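Local coordinates for protein L-lysine 6-oxidase (Marinomonas mediterranea, PDB 3WEU) that oxidises the epsilon-amino group of free L-lysine with molecular oxygen, using a cysteine tryptophylquinone cofactor and releasing the hydrogen peroxide responsible for its antibacterial activity, at residues V38-P42 and R186-R192; F99-N103 and Y392-V398; N344-Q348 and L374-M379; Q468-Y472 and E493-E497; A613-N617 and V678-N682. One frame throughout, in Å; residues are numbered along the deposited sequence.

Contact 1 (V38-P42 and R186-R192); sequences VDLKP and RTDSQGR
Lys41 lays its chain, extended beyond CG, over the turn formed by Asp188 to Gly191, its CE packing against Ser189 OG at 3.3 Å and its ammonium group stopping at Gln190. The two side chains cross at about a right angle. Lys41 NZ donates to Gln190 OE1 over 2.5 Å, short enough that the exact length is doubtful, from above the amide plane and not along a lone pair. Arg192 NH1 reaches Gln190 OE1 from the other face, so one amide oxygen is gripped between two cations; its acceptor role probably eases the proximity of Lys41 NZ and Arg192 NH1, 4.1 Å apart. The turn is a type I beta turn linking the antiparallel strands 181-187 and 193-196 of the N-terminal family region, and Asp188 organises it from within. Asp188 CG sits between the backbone N and the carbonyl carbon (chi1 73°), which folds OD1 back over the turn to accept from the backbone N of Gln190, an Asx turn, and from the N of Arg192. The other oxygen, OD2, forms a salt bridge with Arg192 NH1 at 2.8 Å, in the guanidinium plane, while a water joins Asp188 OD2 to Leu40 O. Away from the ammonium group, Leu40 CB rests on Asp188 CB at 3.7 Å. Leu40 CD2 touches Thr187 O at 3.5 Å and also nears the guanidinium of Arg186, which is salt-bridged to Asp20. The backbones are tied by Ser189 N donating to Asp39 O at 3.1 Å. Arg192 NE makes a further salt bridge with Glu72.

Contact 2 (F99-N103 and Y392-V398); sequences FRELN and YDLTDNV. With SO4 (sulfate ion), chain C.
Arg100 lies flat along the Tyr392 ring, the two side chains sliding past each other in opposite directions. Its CB meets the phenol end, 3.9 Å from Tyr392 CZ, and CG follows over the same carbon. CD then stands over the ring centre, a CH-pi contact of 3.7 Å to the Tyr392 centroid. NE passes above the CD1-CE1 bond, and the guanidinium settles with CZ 3.5 Å from Tyr392 CD1, its plane only 11° from that of the ring. The straight run of the chain from CG to NE (chi2 -174°) keeps CD, NE and the guanidinium close over the ring. At the tip, NH1 reaches a water, through a weak bond, that also donates to Tyr392 O. Here a type II' beta turn, Arg100 to Asn103, of the N-terminal family region meets a loop of the C-terminal family region. Glu101, bent at chi2, brings its carboxylate to the edge of the same ring: Tyr392 OH donates to Glu101 OE1 at 2.4 Å, a distance whose exact value is doubtful, the two planes nearly coplanar, and Ser387 is a second partner of that oxygen. Asn103 ND2 serves both sides, donating to Arg100 O within the turn and to Asn397 OD1 across the contact at 2.9 Å. Leu102 CD2 packs on Val398 CG1 at 3.7 Å. A water joins Leu102 N to Asn397 OD1 and Val398 O. A sulfate, probably from the crystallisation liquor, accepts from Phe99 N.

Contact 3 (N344-Q348 and L374-M379); sequences NYFRQ and LPLMPM
The two loops meet through a single beta bridge between Phe346 and Met377, in which Met377 N donates to Tyr345 O and Arg347 N donates to Met377 O, at 2.8 and 2.9 Å. Two aromatic rings flank this bridge, each carrying one aliphatic carbon over its centre. Leu374 CD2 stands above the Tyr345 ring, 3.5 Å from the centroid and almost on the normal, while Leu376 CD2 comes to the edge of the same ring. Leu374 reaches the face because its CG is anti to the backbone N (chi1 -176°). Met377 CB covers the Phe346 ring in like fashion, 3.5 Å from the centroid. Beyond it the methionine bends at chi2 and chi3, and SD lies above that face at a distance, a Met-aromatic contact of 5.5 Å to the centroid. Phe346 also touches Leu410 and Leu413 of helix 407-418, which sets the bridge against that helix. Pro378 follows Met377 through a cis peptide bond. Pro378 O and Met379 SD lie near the edge of the Arg347 guanidinium, while the Leu376 carbonyl carbon lies over one of its faces. Arg347 NH1 makes a weak bond to Pro378 O at 2.9 Å, and NH2 a weak one to Met379 SD. Firmer partners lie outside: NE donates to Val363 O, NH1 to Leu403 O and NH2 to Leu364 O. A buried guanidinium is thus met by carbonyl oxygens of several loops and a thioether, with no carboxylate among these partners, so its positive charge is probably stabilised by backbone carbonyl dipoles.

Contact 4 (Q468-Y472 and E493-E497); sequences QIKHY and ETGCE
Lys470 and Tyr472 take both backbone bonds of a single beta bridge between His471 and Cys496, which joins the chain just past strand 468-469 to the loop following helix 489-492, within the C-terminal family region. Cys496 N donates to Lys470 O at 2.7 Å. Tyr472 N returns the bond to Cys496 O at 3.1 Å, nearly straight at hydrogen (172°) although it approaches from above the carbonyl plane; a water donates to Cys496 O too and ties it to Tyr472 O. Lys470 leaves the backbone with CG opposite N (chi1 -173°), runs beside Gly495 and bends at chi3, bringing NZ to Glu493 O at 3.1 Å; Val461 O is a weaker second acceptor. Gly495 has positive phi, and its CA lies 3.3 Å from Lys470 O. The Tyr472 ring lies alongside Thr494 and Glu497, all pointing the same way. Their polar ends are held elsewhere: Thr494 OG1 by Arg487, which also makes a cation-pi contact with Tyr472, and the Glu497 carboxylate by Thr484 and Lys92. Ile469 CG2 rests against Cys496 SG at 3.8 Å.

Contact 5 (A613-N617 and V678-N682); sequences ARGIN and VFFIN
Arg614 lies side by side with Phe679, the two pointing the same way, at the second position of a type II beta turn from Ala613 to Ile616 that Ile616 N closes onto Ala613 O. A chi1 of 61° tucks CG between the two backbone branches, and the Arg614 chain rises over the Phe679 ring. CD makes the CH-pi contact, 3.8 Å from Phe679 CD1 and offset toward the rim. The guanidinium, its plane 86° from that of the ring, is too distant for more than weak cation-pi attraction; its grip comes from Asn611 O and a salt bridge to Glu647. Gly615 follows with positive phi, as the third residue of a type II turn commonly has, and its CA makes a CA-H...O contact of 3.4 Å with Phe679 O. Gly615 O lies 3.5 Å from Ile681 CG1. Ile616 then reaches across with its end alone, CD1 meeting Ile681 CD1 at 3.9 Å. Asn617 supplies the one hydrogen bond between the segments: ND2 donates to Phe679 O at 3.0 Å, in the carbonyl plane and on a lone pair, with the oxygen close to the amide plane as well. Strand 675-680 pairs antiparallel with strand 656-661, whose Phe657 meets the Phe679 ring; helix 619-625 begins just after the turn, and its His625 touches both Ile616 and Ile681.

The five contacts are separate sites, none touching another, and they range from joining segments a few tens of residues apart to joining segments hundreds apart. Contact 1 lies within the N-terminal region of the family and contact 4 within the C-terminal one, with nearest atoms about 17 Å apart; contact 2 brings the two regions together directly. Contact 3 is nested inside the loop closed by contact 2, about 13 Å away at the nearest atoms, the closest approach of any pair. Contact 5 lies on the opposite side of the chain's centre from contact 4, their centres 43 Å apart. The quinone cofactor is built from Cys516 and Trp581, neither of which belongs to any of the five contacts.

Contact 1 (V38-P42 and R186-R192)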
# COMPACT_ATOMS: atom_id res chain seq x y z
N VAL A 38 11.97 35.30 34.26
CA VAL A 38 11.03 36.07 33.45
C VAL A 38 11.65 37.08 32.53
O VAL A 38 10.99 37.48 31.59
CB VAL A 38 9.97 36.80 34.35
CG1 VAL A 38 9.17 35.72 35.06
CG2 VAL A 38 10.65 37.77 35.26
N ASP A 39 12.91 37.43 32.83
CA ASP A 39 13.74 38.26 31.98
C ASP A 39 14.43 37.48 30.85
O ASP A 39 15.19 38.08 30.10
CB ASP A 39 14.85 38.93 32.80
CG ASP A 39 14.31 39.97 33.81
OD1 ASP A 39 13.22 40.46 33.59
OD2 ASP A 39 15.04 40.29 34.77
N LEU A 40 14.19 36.16 30.79
CA LEU A 40 14.77 35.26 29.80
C LEU A 40 16.32 35.14 29.94
O LEU A 40 17.01 34.90 28.95
CB LEU A 40 14.41 35.70 28.40
CG LEU A 40 13.08 35.29 27.81
CD1 LEU A 40 11.97 34.85 28.74
CD2 LEU A 40 12.64 36.15 26.63
N LYS A 41 16.82 35.24 31.16
CA LYS A 41 18.17 34.89 31.48
C LYS A 41 18.24 33.45 32.02
O LYS A 41 17.34 33.02 32.73
CB LYS A 41 18.71 35.82 32.50
CG LYS A 41 18.56 37.22 31.88
CD LYS A 41 19.09 38.27 32.79
CE LYS A 41 18.97 39.61 32.02
NZ LYS A 41 20.05 40.36 32.65
N PRO A 42 19.27 32.72 31.61
CA PRO A 42 19.40 31.33 32.00
C PRO A 42 19.55 31.24 33.51
O PRO A 42 20.22 32.10 34.11
CB PRO A 42 20.67 30.88 31.31
CG PRO A 42 21.31 32.10 30.73
CD PRO A 42 20.35 33.19 30.73
N ARG A 186 12.68 36.32 19.87
CA ARG A 186 12.47 37.10 21.07
C ARG A 186 13.70 37.94 21.37
O ARG A 186 14.78 37.69 20.83
CB ARG A 186 12.20 36.20 22.25
CG ARG A 186 10.84 35.63 22.29
CD ARG A 186 10.73 34.62 23.42
NE ARG A 186 9.34 34.20 23.69
CZ ARG A 186 8.53 34.71 24.63
NH1 ARG A 186 8.86 35.74 25.37
NH2 ARG A 186 7.32 34.22 24.77
N THR A 187 13.55 38.86 22.30
CA THR A 187 14.65 39.47 22.99
C THR A 187 14.43 39.27 24.46
O THR A 187 13.29 39.10 24.90
CB THR A 187 14.83 40.96 22.76
OG1 THR A 187 13.62 41.64 23.11
CG2 THR A 187 15.30 41.24 21.27
N ASP A 188 15.52 39.31 25.19
CA ASP A 188 15.51 39.16 26.65
C ASP A 188 15.38 40.58 27.20
O ASP A 188 15.10 41.54 26.42
CB ASP A 188 16.72 38.39 27.21
CG ASP A 188 18.01 39.15 27.19
OD1 ASP A 188 18.08 40.30 26.67
OD2 ASP A 188 19.03 38.58 27.67
N SER A 189 15.49 40.71 28.51
CA SER A 189 15.27 42.00 29.15
C SER A 189 16.31 43.06 28.80
O SER A 189 16.11 44.23 29.09
CB SER A 189 15.12 41.84 30.67
OG SER A 189 16.33 41.51 31.23
N GLN A 190 17.43 42.68 28.20
CA GLN A 190 18.49 43.60 27.80
C GLN A 190 18.72 43.67 26.31
O GLN A 190 19.72 44.27 25.84
CB GLN A 190 19.80 43.22 28.49
CG GLN A 190 19.75 43.42 30.01
CD GLN A 190 20.98 42.94 30.73
OE1 GLN A 190 21.23 41.74 30.88
NE2 GLN A 190 21.77 43.89 31.22
N GLY A 191 17.81 43.12 25.54
CA GLY A 191 17.89 43.27 24.09
C GLY A 191 18.63 42.17 23.36
O GLY A 191 18.75 42.26 22.10
N ARG A 192 19.07 41.11 24.06
CA ARG A 192 19.73 40.01 23.39
C ARG A 192 18.73 39.25 22.60
O ARG A 192 17.54 39.13 22.99
CB ARG A 192 20.41 39.01 24.40
CG ARG A 192 21.49 39.63 25.29
CD ARG A 192 21.99 38.61 26.34
NE ARG A 192 22.93 39.23 27.22
CZ ARG A 192 22.59 39.83 28.35
NH1 ARG A 192 21.34 39.74 28.79
NH2 ARG A 192 23.53 40.39 29.07
O HOH W 1 19.36 35.91 27.88

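Contact 2 (F99-N103 and Y392-V398)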
# COMPACT_ATOMS: atom_id res chain seq x y z
N PHE A 99 18.76 12.92 -1.52
CA PHE A 99 20.00 12.57 -0.89
C PHE A 99 20.50 11.20 -1.39
O PHE A 99 19.82 10.19 -1.32
CB PHE A 99 19.91 12.58 0.65
CG PHE A 99 21.28 12.40 1.30
CD1 PHE A 99 22.20 13.44 1.30
CD2 PHE A 99 21.64 11.17 1.82
CE1 PHE A 99 23.44 13.28 1.84
CE2 PHE A 99 22.91 11.01 2.34
CZ PHE A 99 23.78 12.06 2.37
N ARG A 100 21.69 11.23 -1.98
CA ARG A 100 22.41 10.06 -2.42
C ARG A 100 23.83 9.97 -1.88
O ARG A 100 24.82 10.01 -2.66
CB ARG A 100 22.44 10.09 -3.94
CG ARG A 100 21.07 9.70 -4.49
CD ARG A 100 21.19 9.60 -5.98
NE ARG A 100 19.97 9.11 -6.63
CZ ARG A 100 19.89 8.81 -7.93
NH1 ARG A 100 20.92 9.00 -8.74
NH2 ARG A 100 18.74 8.34 -8.41
N GLU A 101 23.93 9.88 -0.54
CA GLU A 101 25.18 9.80 0.09
C GLU A 101 26.14 10.89 -0.37
O GLU A 101 25.80 12.09 -0.27
CB GLU A 101 25.71 8.37 -0.06
CG GLU A 101 24.75 7.33 0.47
CD GLU A 101 23.62 6.97 -0.50
OE1 GLU A 101 23.88 6.61 -1.67
OE2 GLU A 101 22.47 7.09 -0.05
N LEU A 102 27.31 10.52 -0.87
CA LEU A 102 28.33 11.50 -1.14
C LEU A 102 28.23 12.15 -2.52
O LEU A 102 29.02 13.08 -2.83
CB LEU A 102 29.69 10.90 -0.99
CG LEU A 102 30.40 10.81 0.35
CD1 LEU A 102 30.22 11.86 1.42
CD2 LEU A 102 31.03 9.54 0.81
N ASN A 103 27.23 11.73 -3.30
CA ASN A 103 27.06 12.37 -4.63
C ASN A 103 26.65 13.78 -4.41
O ASN A 103 25.72 14.09 -3.61
CB ASN A 103 26.03 11.63 -5.45
CG ASN A 103 26.52 10.23 -5.87
OD1 ASN A 103 27.42 10.07 -6.71
ND2 ASN A 103 26.01 9.24 -5.19
N TYR A 392 23.32 3.78 -8.85
CA TYR A 392 22.87 5.01 -9.47
C TYR A 392 23.35 5.14 -10.92
O TYR A 392 23.62 6.24 -11.36
CB TYR A 392 23.34 6.22 -8.67
CG TYR A 392 22.97 6.18 -7.21
CD1 TYR A 392 21.66 5.96 -6.81
CD2 TYR A 392 23.94 6.39 -6.22
CE1 TYR A 392 21.30 5.93 -5.45
CE2 TYR A 392 23.60 6.41 -4.87
CZ TYR A 392 22.30 6.18 -4.47
OH TYR A 392 21.97 6.18 -3.12
N ASP A 393 23.53 4.00 -11.59
CA ASP A 393 24.08 3.92 -12.93
C ASP A 393 25.48 4.47 -13.01
O ASP A 393 25.91 4.86 -14.04
CB ASP A 393 23.13 4.59 -13.94
CG ASP A 393 21.78 3.93 -13.95
OD1 ASP A 393 21.68 2.69 -13.84
OD2 ASP A 393 20.79 4.61 -14.06
N LEU A 394 26.24 4.45 -11.91
CA LEU A 394 27.60 4.88 -11.91
C LEU A 394 28.49 3.66 -11.84
O LEU A 394 28.04 2.59 -11.51
CB LEU A 394 27.91 5.72 -10.64
CG LEU A 394 26.96 6.91 -10.42
CD1 LEU A 394 27.30 7.66 -9.13
CD2 LEU A 394 27.04 7.87 -11.64
N THR A 395 29.78 3.83 -12.06
CA THR A 395 30.69 2.74 -11.77
C THR A 395 31.71 3.18 -10.74
O THR A 395 32.53 2.38 -10.31
CB THR A 395 31.43 2.21 -13.04
OG1 THR A 395 32.07 3.31 -13.65
CG2 THR A 395 30.48 1.56 -14.04
N ASP A 396 31.66 4.42 -10.32
CA ASP A 396 32.65 4.94 -9.42
C ASP A 396 32.04 5.80 -8.27
O ASP A 396 32.63 6.76 -7.82
CB ASP A 396 33.71 5.71 -10.15
CG ASP A 396 33.18 6.84 -10.93
OD1 ASP A 396 31.97 7.10 -10.89
OD2 ASP A 396 34.00 7.43 -11.64
N ASN A 397 30.85 5.40 -7.83
CA ASN A 397 30.20 6.02 -6.67
C ASN A 397 31.15 5.93 -5.47
O ASN A 397 31.77 4.87 -5.21
CB ASN A 397 28.93 5.26 -6.42
CG ASN A 397 28.11 5.88 -5.31
OD1 ASN A 397 27.99 7.14 -5.18
ND2 ASN A 397 27.59 5.00 -4.43
N VAL A 398 31.28 7.03 -4.74
CA VAL A 398 32.23 7.08 -3.61
C VAL A 398 31.66 6.28 -2.44
O VAL A 398 30.48 6.50 -2.04
CB VAL A 398 32.48 8.51 -3.20
CG1 VAL A 398 33.38 8.64 -1.96
CG2 VAL A 398 33.15 9.27 -4.36
S SO4 C . 15.12 12.00 -0.67
O1 SO4 C . 15.34 11.20 -1.93
O2 SO4 C . 14.08 13.03 -1.07
O3 SO4 C . 14.53 11.13 0.40
O4 SO4 C . 16.40 12.60 -0.08
O HOH W 2 22.46 8.70 -11.37
O HOH W 3 28.37 8.20 -2.56
O HOH W 4 29.86 9.45 -5.78

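Contact 3 (N344-Q348 and L374-M379)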
# COMPACT_ATOMS: atom_id res chain seq x y z
N ASN A 344 47.63 3.49 16.33
CA ASN A 344 47.63 2.69 15.10
C ASN A 344 46.35 1.88 14.96
O ASN A 344 46.11 1.32 13.90
CB ASN A 344 48.85 1.81 15.01
CG ASN A 344 50.09 2.58 14.61
OD1 ASN A 344 50.02 3.49 13.80
ND2 ASN A 344 51.23 2.03 14.98
N TYR A 345 45.51 1.85 16.00
CA TYR A 345 44.18 1.27 15.86
C TYR A 345 43.14 2.21 15.31
O TYR A 345 41.97 1.77 15.03
CB TYR A 345 43.73 0.71 17.21
CG TYR A 345 44.30 -0.64 17.61
CD1 TYR A 345 44.32 -1.74 16.69
CD2 TYR A 345 44.76 -0.87 18.89
CE1 TYR A 345 44.79 -3.02 17.10
CE2 TYR A 345 45.24 -2.14 19.29
CZ TYR A 345 45.20 -3.19 18.42
OH TYR A 345 45.61 -4.38 18.80
N PHE A 346 43.49 3.49 15.14
CA PHE A 346 42.59 4.46 14.48
C PHE A 346 42.73 4.37 13.00
O PHE A 346 43.83 4.22 12.48
CB PHE A 346 42.81 5.87 15.02
CG PHE A 346 42.21 6.06 16.40
CD1 PHE A 346 42.74 5.43 17.51
CD2 PHE A 346 41.13 6.86 16.55
CE1 PHE A 346 42.17 5.57 18.76
CE2 PHE A 346 40.51 7.03 17.78
CZ PHE A 346 41.02 6.37 18.90
N ARG A 347 41.58 4.38 12.30
CA ARG A 347 41.60 4.45 10.83
C ARG A 347 42.16 5.77 10.35
O ARG A 347 41.76 6.88 10.81
CB ARG A 347 40.23 4.22 10.21
CG ARG A 347 39.56 2.91 10.59
CD ARG A 347 38.34 2.62 9.69
NE ARG A 347 37.75 1.41 10.23
CZ ARG A 347 36.98 1.36 11.34
NH1 ARG A 347 36.59 2.41 11.98
NH2 ARG A 347 36.57 0.20 11.77
N GLN A 348 43.14 5.66 9.44
CA GLN A 348 43.58 6.82 8.69
C GLN A 348 42.43 7.26 7.80
O GLN A 348 41.49 6.47 7.52
CB GLN A 348 44.83 6.43 7.89
CG GLN A 348 46.03 6.10 8.78
CD GLN A 348 46.64 7.34 9.45
OE1 GLN A 348 46.84 8.35 8.80
NE2 GLN A 348 46.82 7.30 10.74
N LEU A 374 40.60 -6.81 16.24
CA LEU A 374 39.95 -5.65 16.93
C LEU A 374 39.36 -4.75 15.89
O LEU A 374 40.04 -4.44 14.91
CB LEU A 374 40.98 -4.82 17.77
CG LEU A 374 40.43 -3.68 18.59
CD1 LEU A 374 39.56 -4.24 19.74
CD2 LEU A 374 41.61 -2.88 19.16
N PRO A 375 38.12 -4.27 16.09
CA PRO A 375 37.55 -3.23 15.17
C PRO A 375 38.31 -1.94 15.31
O PRO A 375 38.55 -1.46 16.44
CB PRO A 375 36.08 -3.05 15.65
CG PRO A 375 35.76 -4.40 16.34
CD PRO A 375 37.09 -4.80 17.02
N LEU A 376 38.68 -1.37 14.16
CA LEU A 376 39.39 -0.14 14.15
C LEU A 376 38.54 1.06 14.55
O LEU A 376 37.31 0.94 14.60
CB LEU A 376 40.07 0.04 12.81
CG LEU A 376 41.04 -1.05 12.38
CD1 LEU A 376 41.54 -0.77 10.97
CD2 LEU A 376 42.25 -1.13 13.30
N MET A 377 39.21 2.16 14.93
CA MET A 377 38.61 3.22 15.69
C MET A 377 38.43 4.50 14.90
O MET A 377 39.27 4.84 14.05
CB MET A 377 39.47 3.53 16.92
CG MET A 377 39.34 2.41 17.96
SD MET A 377 37.76 2.50 18.82
CE MET A 377 37.97 3.99 19.73
N PRO A 378 37.38 5.26 15.22
CA PRO A 378 36.29 4.89 16.11
C PRO A 378 35.44 3.83 15.36
O PRO A 378 35.36 3.85 14.12
CB PRO A 378 35.53 6.20 16.30
CG PRO A 378 36.00 7.09 15.24
CD PRO A 378 37.23 6.58 14.64
N MET A 379 34.84 2.92 16.10
CA MET A 379 34.01 1.88 15.49
C MET A 379 32.55 2.34 15.30
O MET A 379 31.75 2.38 16.27
CB MET A 379 34.08 0.61 16.29
CG MET A 379 33.33 -0.56 15.63
SD MET A 379 33.85 -0.90 13.93
CE MET A 379 32.21 -0.77 13.15
O HOH W 5 40.22 7.49 12.94

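Contact 4 (Q468-Y472 and E493-E497)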
# COMPACT_ATOMS: atom_id res chain seq x y z
N GLN A 468 32.82 30.84 10.47
CA GLN A 468 31.92 31.91 10.00
C GLN A 468 31.36 31.68 8.64
O GLN A 468 32.13 31.68 7.68
CB GLN A 468 32.70 33.18 9.92
CG GLN A 468 33.05 33.84 11.20
CD GLN A 468 33.68 35.21 10.89
OE1 GLN A 468 33.58 35.77 9.73
NE2 GLN A 468 34.37 35.74 11.87
N ILE A 469 30.05 31.52 8.57
CA ILE A 469 29.37 31.24 7.32
C ILE A 469 29.36 32.51 6.46
O ILE A 469 28.97 33.57 6.93
CB ILE A 469 27.94 30.79 7.56
CG1 ILE A 469 27.92 29.49 8.38
CG2 ILE A 469 27.18 30.66 6.23
CD1 ILE A 469 28.65 28.29 7.75
N LYS A 470 29.81 32.37 5.22
CA LYS A 470 29.73 33.46 4.25
C LYS A 470 28.34 33.64 3.77
O LYS A 470 27.67 32.69 3.38
CB LYS A 470 30.61 33.05 3.04
CG LYS A 470 30.77 34.17 1.98
CD LYS A 470 31.50 33.62 0.76
CE LYS A 470 33.01 33.65 0.88
NZ LYS A 470 33.63 32.48 0.16
N HIS A 471 27.87 34.88 3.77
CA HIS A 471 26.56 35.18 3.34
C HIS A 471 26.57 35.57 1.84
O HIS A 471 27.44 36.31 1.40
CB HIS A 471 26.06 36.42 4.09
CG HIS A 471 25.74 36.19 5.52
ND1 HIS A 471 24.67 36.78 6.15
CD2 HIS A 471 26.40 35.50 6.49
CE1 HIS A 471 24.64 36.44 7.42
NE2 HIS A 471 25.68 35.65 7.66
N TYR A 472 25.65 35.01 1.11
CA TYR A 472 25.36 35.43 -0.25
C TYR A 472 24.29 36.53 -0.19
O TYR A 472 23.21 36.31 0.28
CB TYR A 472 24.80 34.31 -1.00
CG TYR A 472 24.48 34.57 -2.48
CD1 TYR A 472 25.49 34.86 -3.39
CD2 TYR A 472 23.18 34.45 -2.93
CE1 TYR A 472 25.18 35.04 -4.74
CE2 TYR A 472 22.86 34.62 -4.26
CZ TYR A 472 23.87 34.90 -5.14
OH TYR A 472 23.50 35.05 -6.43
N GLU A 493 30.44 29.34 -4.53
CA GLU A 493 31.53 29.82 -3.68
C GLU A 493 31.32 31.21 -3.16
O GLU A 493 32.17 31.73 -2.47
CB GLU A 493 32.95 29.73 -4.31
CG GLU A 493 33.23 28.36 -4.93
CD GLU A 493 34.66 28.03 -5.22
OE1 GLU A 493 35.55 28.84 -5.04
OE2 GLU A 493 34.92 26.89 -5.62
N THR A 494 30.19 31.81 -3.43
CA THR A 494 29.99 33.24 -3.06
C THR A 494 29.05 33.40 -1.85
O THR A 494 28.56 34.51 -1.58
CB THR A 494 29.37 33.97 -4.27
OG1 THR A 494 28.29 33.19 -4.79
CG2 THR A 494 30.47 34.18 -5.34
N GLY A 495 28.77 32.29 -1.15
CA GLY A 495 28.08 32.37 0.14
C GLY A 495 26.84 31.55 0.19
O GLY A 495 26.41 31.00 -0.79
N CYS A 496 26.22 31.54 1.38
CA CYS A 496 25.01 30.77 1.57
C CYS A 496 23.80 31.65 1.60
O CYS A 496 23.84 32.75 2.09
CB CYS A 496 25.08 30.02 2.91
SG CYS A 496 26.51 28.92 2.96
N GLU A 497 22.69 31.06 1.22
CA GLU A 497 21.40 31.67 1.37
C GLU A 497 20.73 30.97 2.53
O GLU A 497 21.09 29.84 2.81
CB GLU A 497 20.55 31.36 0.18
CG GLU A 497 21.00 32.13 -1.04
CD GLU A 497 20.06 32.04 -2.23
OE1 GLU A 497 19.09 31.27 -2.23
OE2 GLU A 497 20.33 32.80 -3.19
O HOH W 6 22.47 35.18 2.56

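Contact 5 (A613-N617 and V678-N682)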
# COMPACT_ATOMS: atom_id res chain seq x y z
N ALA A 613 13.92 2.94 20.44
CA ALA A 613 12.75 3.27 19.63
C ALA A 613 11.67 2.20 19.67
O ALA A 613 10.83 2.20 18.79
CB ALA A 613 13.18 3.46 18.18
N ARG A 614 11.64 1.35 20.67
CA ARG A 614 10.72 0.22 20.69
C ARG A 614 9.30 0.81 20.58
O ARG A 614 8.93 1.75 21.27
CB ARG A 614 10.92 -0.60 21.91
CG ARG A 614 10.66 0.14 23.24
CD ARG A 614 11.29 -0.54 24.42
NE ARG A 614 11.03 0.22 25.62
CZ ARG A 614 11.65 1.36 25.95
NH1 ARG A 614 12.58 1.91 25.16
NH2 ARG A 614 11.30 1.98 27.10
N GLY A 615 8.49 0.19 19.73
CA GLY A 615 7.14 0.62 19.53
C GLY A 615 6.92 1.51 18.32
O GLY A 615 5.80 1.63 17.83
N ILE A 616 7.97 2.19 17.88
CA ILE A 616 7.93 2.98 16.65
C ILE A 616 8.39 2.04 15.57
O ILE A 616 9.57 1.88 15.32
CB ILE A 616 8.90 4.14 16.65
CG1 ILE A 616 8.73 4.98 17.87
CG2 ILE A 616 8.67 5.05 15.42
CD1 ILE A 616 7.55 5.86 17.88
N ASN A 617 7.43 1.33 15.01
CA ASN A 617 7.73 0.16 14.17
C ASN A 617 7.81 0.50 12.65
O ASN A 617 8.14 -0.37 11.85
CB ASN A 617 6.70 -0.92 14.40
CG ASN A 617 6.91 -1.61 15.75
OD1 ASN A 617 8.00 -2.15 15.99
ND2 ASN A 617 5.90 -1.63 16.61
N VAL A 678 6.75 -7.20 22.93
CA VAL A 678 6.51 -6.42 21.72
C VAL A 678 5.76 -5.14 22.05
O VAL A 678 4.66 -5.16 22.60
CB VAL A 678 5.65 -7.27 20.73
CG1 VAL A 678 5.37 -6.49 19.47
CG2 VAL A 678 6.39 -8.54 20.41
N PHE A 679 6.40 -4.03 21.72
CA PHE A 679 5.84 -2.75 21.89
C PHE A 679 5.30 -2.27 20.57
O PHE A 679 5.88 -2.53 19.51
CB PHE A 679 6.92 -1.78 22.38
CG PHE A 679 7.30 -2.01 23.81
CD1 PHE A 679 8.28 -2.90 24.11
CD2 PHE A 679 6.60 -1.38 24.83
CE1 PHE A 679 8.63 -3.17 25.41
CE2 PHE A 679 6.96 -1.62 26.13
CZ PHE A 679 8.00 -2.50 26.43
N PHE A 680 4.19 -1.56 20.61
CA PHE A 680 3.65 -0.99 19.38
C PHE A 680 2.70 0.13 19.69
O PHE A 680 2.38 0.36 20.86
CB PHE A 680 2.95 -2.06 18.56
CG PHE A 680 1.81 -2.75 19.27
CD1 PHE A 680 2.02 -3.67 20.24
CD2 PHE A 680 0.50 -2.44 18.91
CE1 PHE A 680 0.96 -4.32 20.88
CE2 PHE A 680 -0.58 -3.09 19.53
CZ PHE A 680 -0.34 -4.02 20.50
N ILE A 681 2.31 0.84 18.66
CA ILE A 681 1.34 1.93 18.78
C ILE A 681 0.01 1.50 18.14
O ILE A 681 -0.10 1.19 16.93
CB ILE A 681 1.85 3.15 18.07
CG1 ILE A 681 3.15 3.63 18.77
CG2 ILE A 681 0.83 4.26 18.12
CD1 ILE A 681 3.80 4.73 18.03
N ASN A 682 -1.00 1.43 18.98
CA ASN A 682 -2.28 0.97 18.54
C ASN A 682 -2.88 2.12 17.79
O ASN A 682 -3.22 3.17 18.37
CB ASN A 682 -3.14 0.53 19.71
CG ASN A 682 -4.48 -0.08 19.24
OD1 ASN A 682 -5.10 0.38 18.28
ND2 ASN A 682 -4.92 -1.09 19.95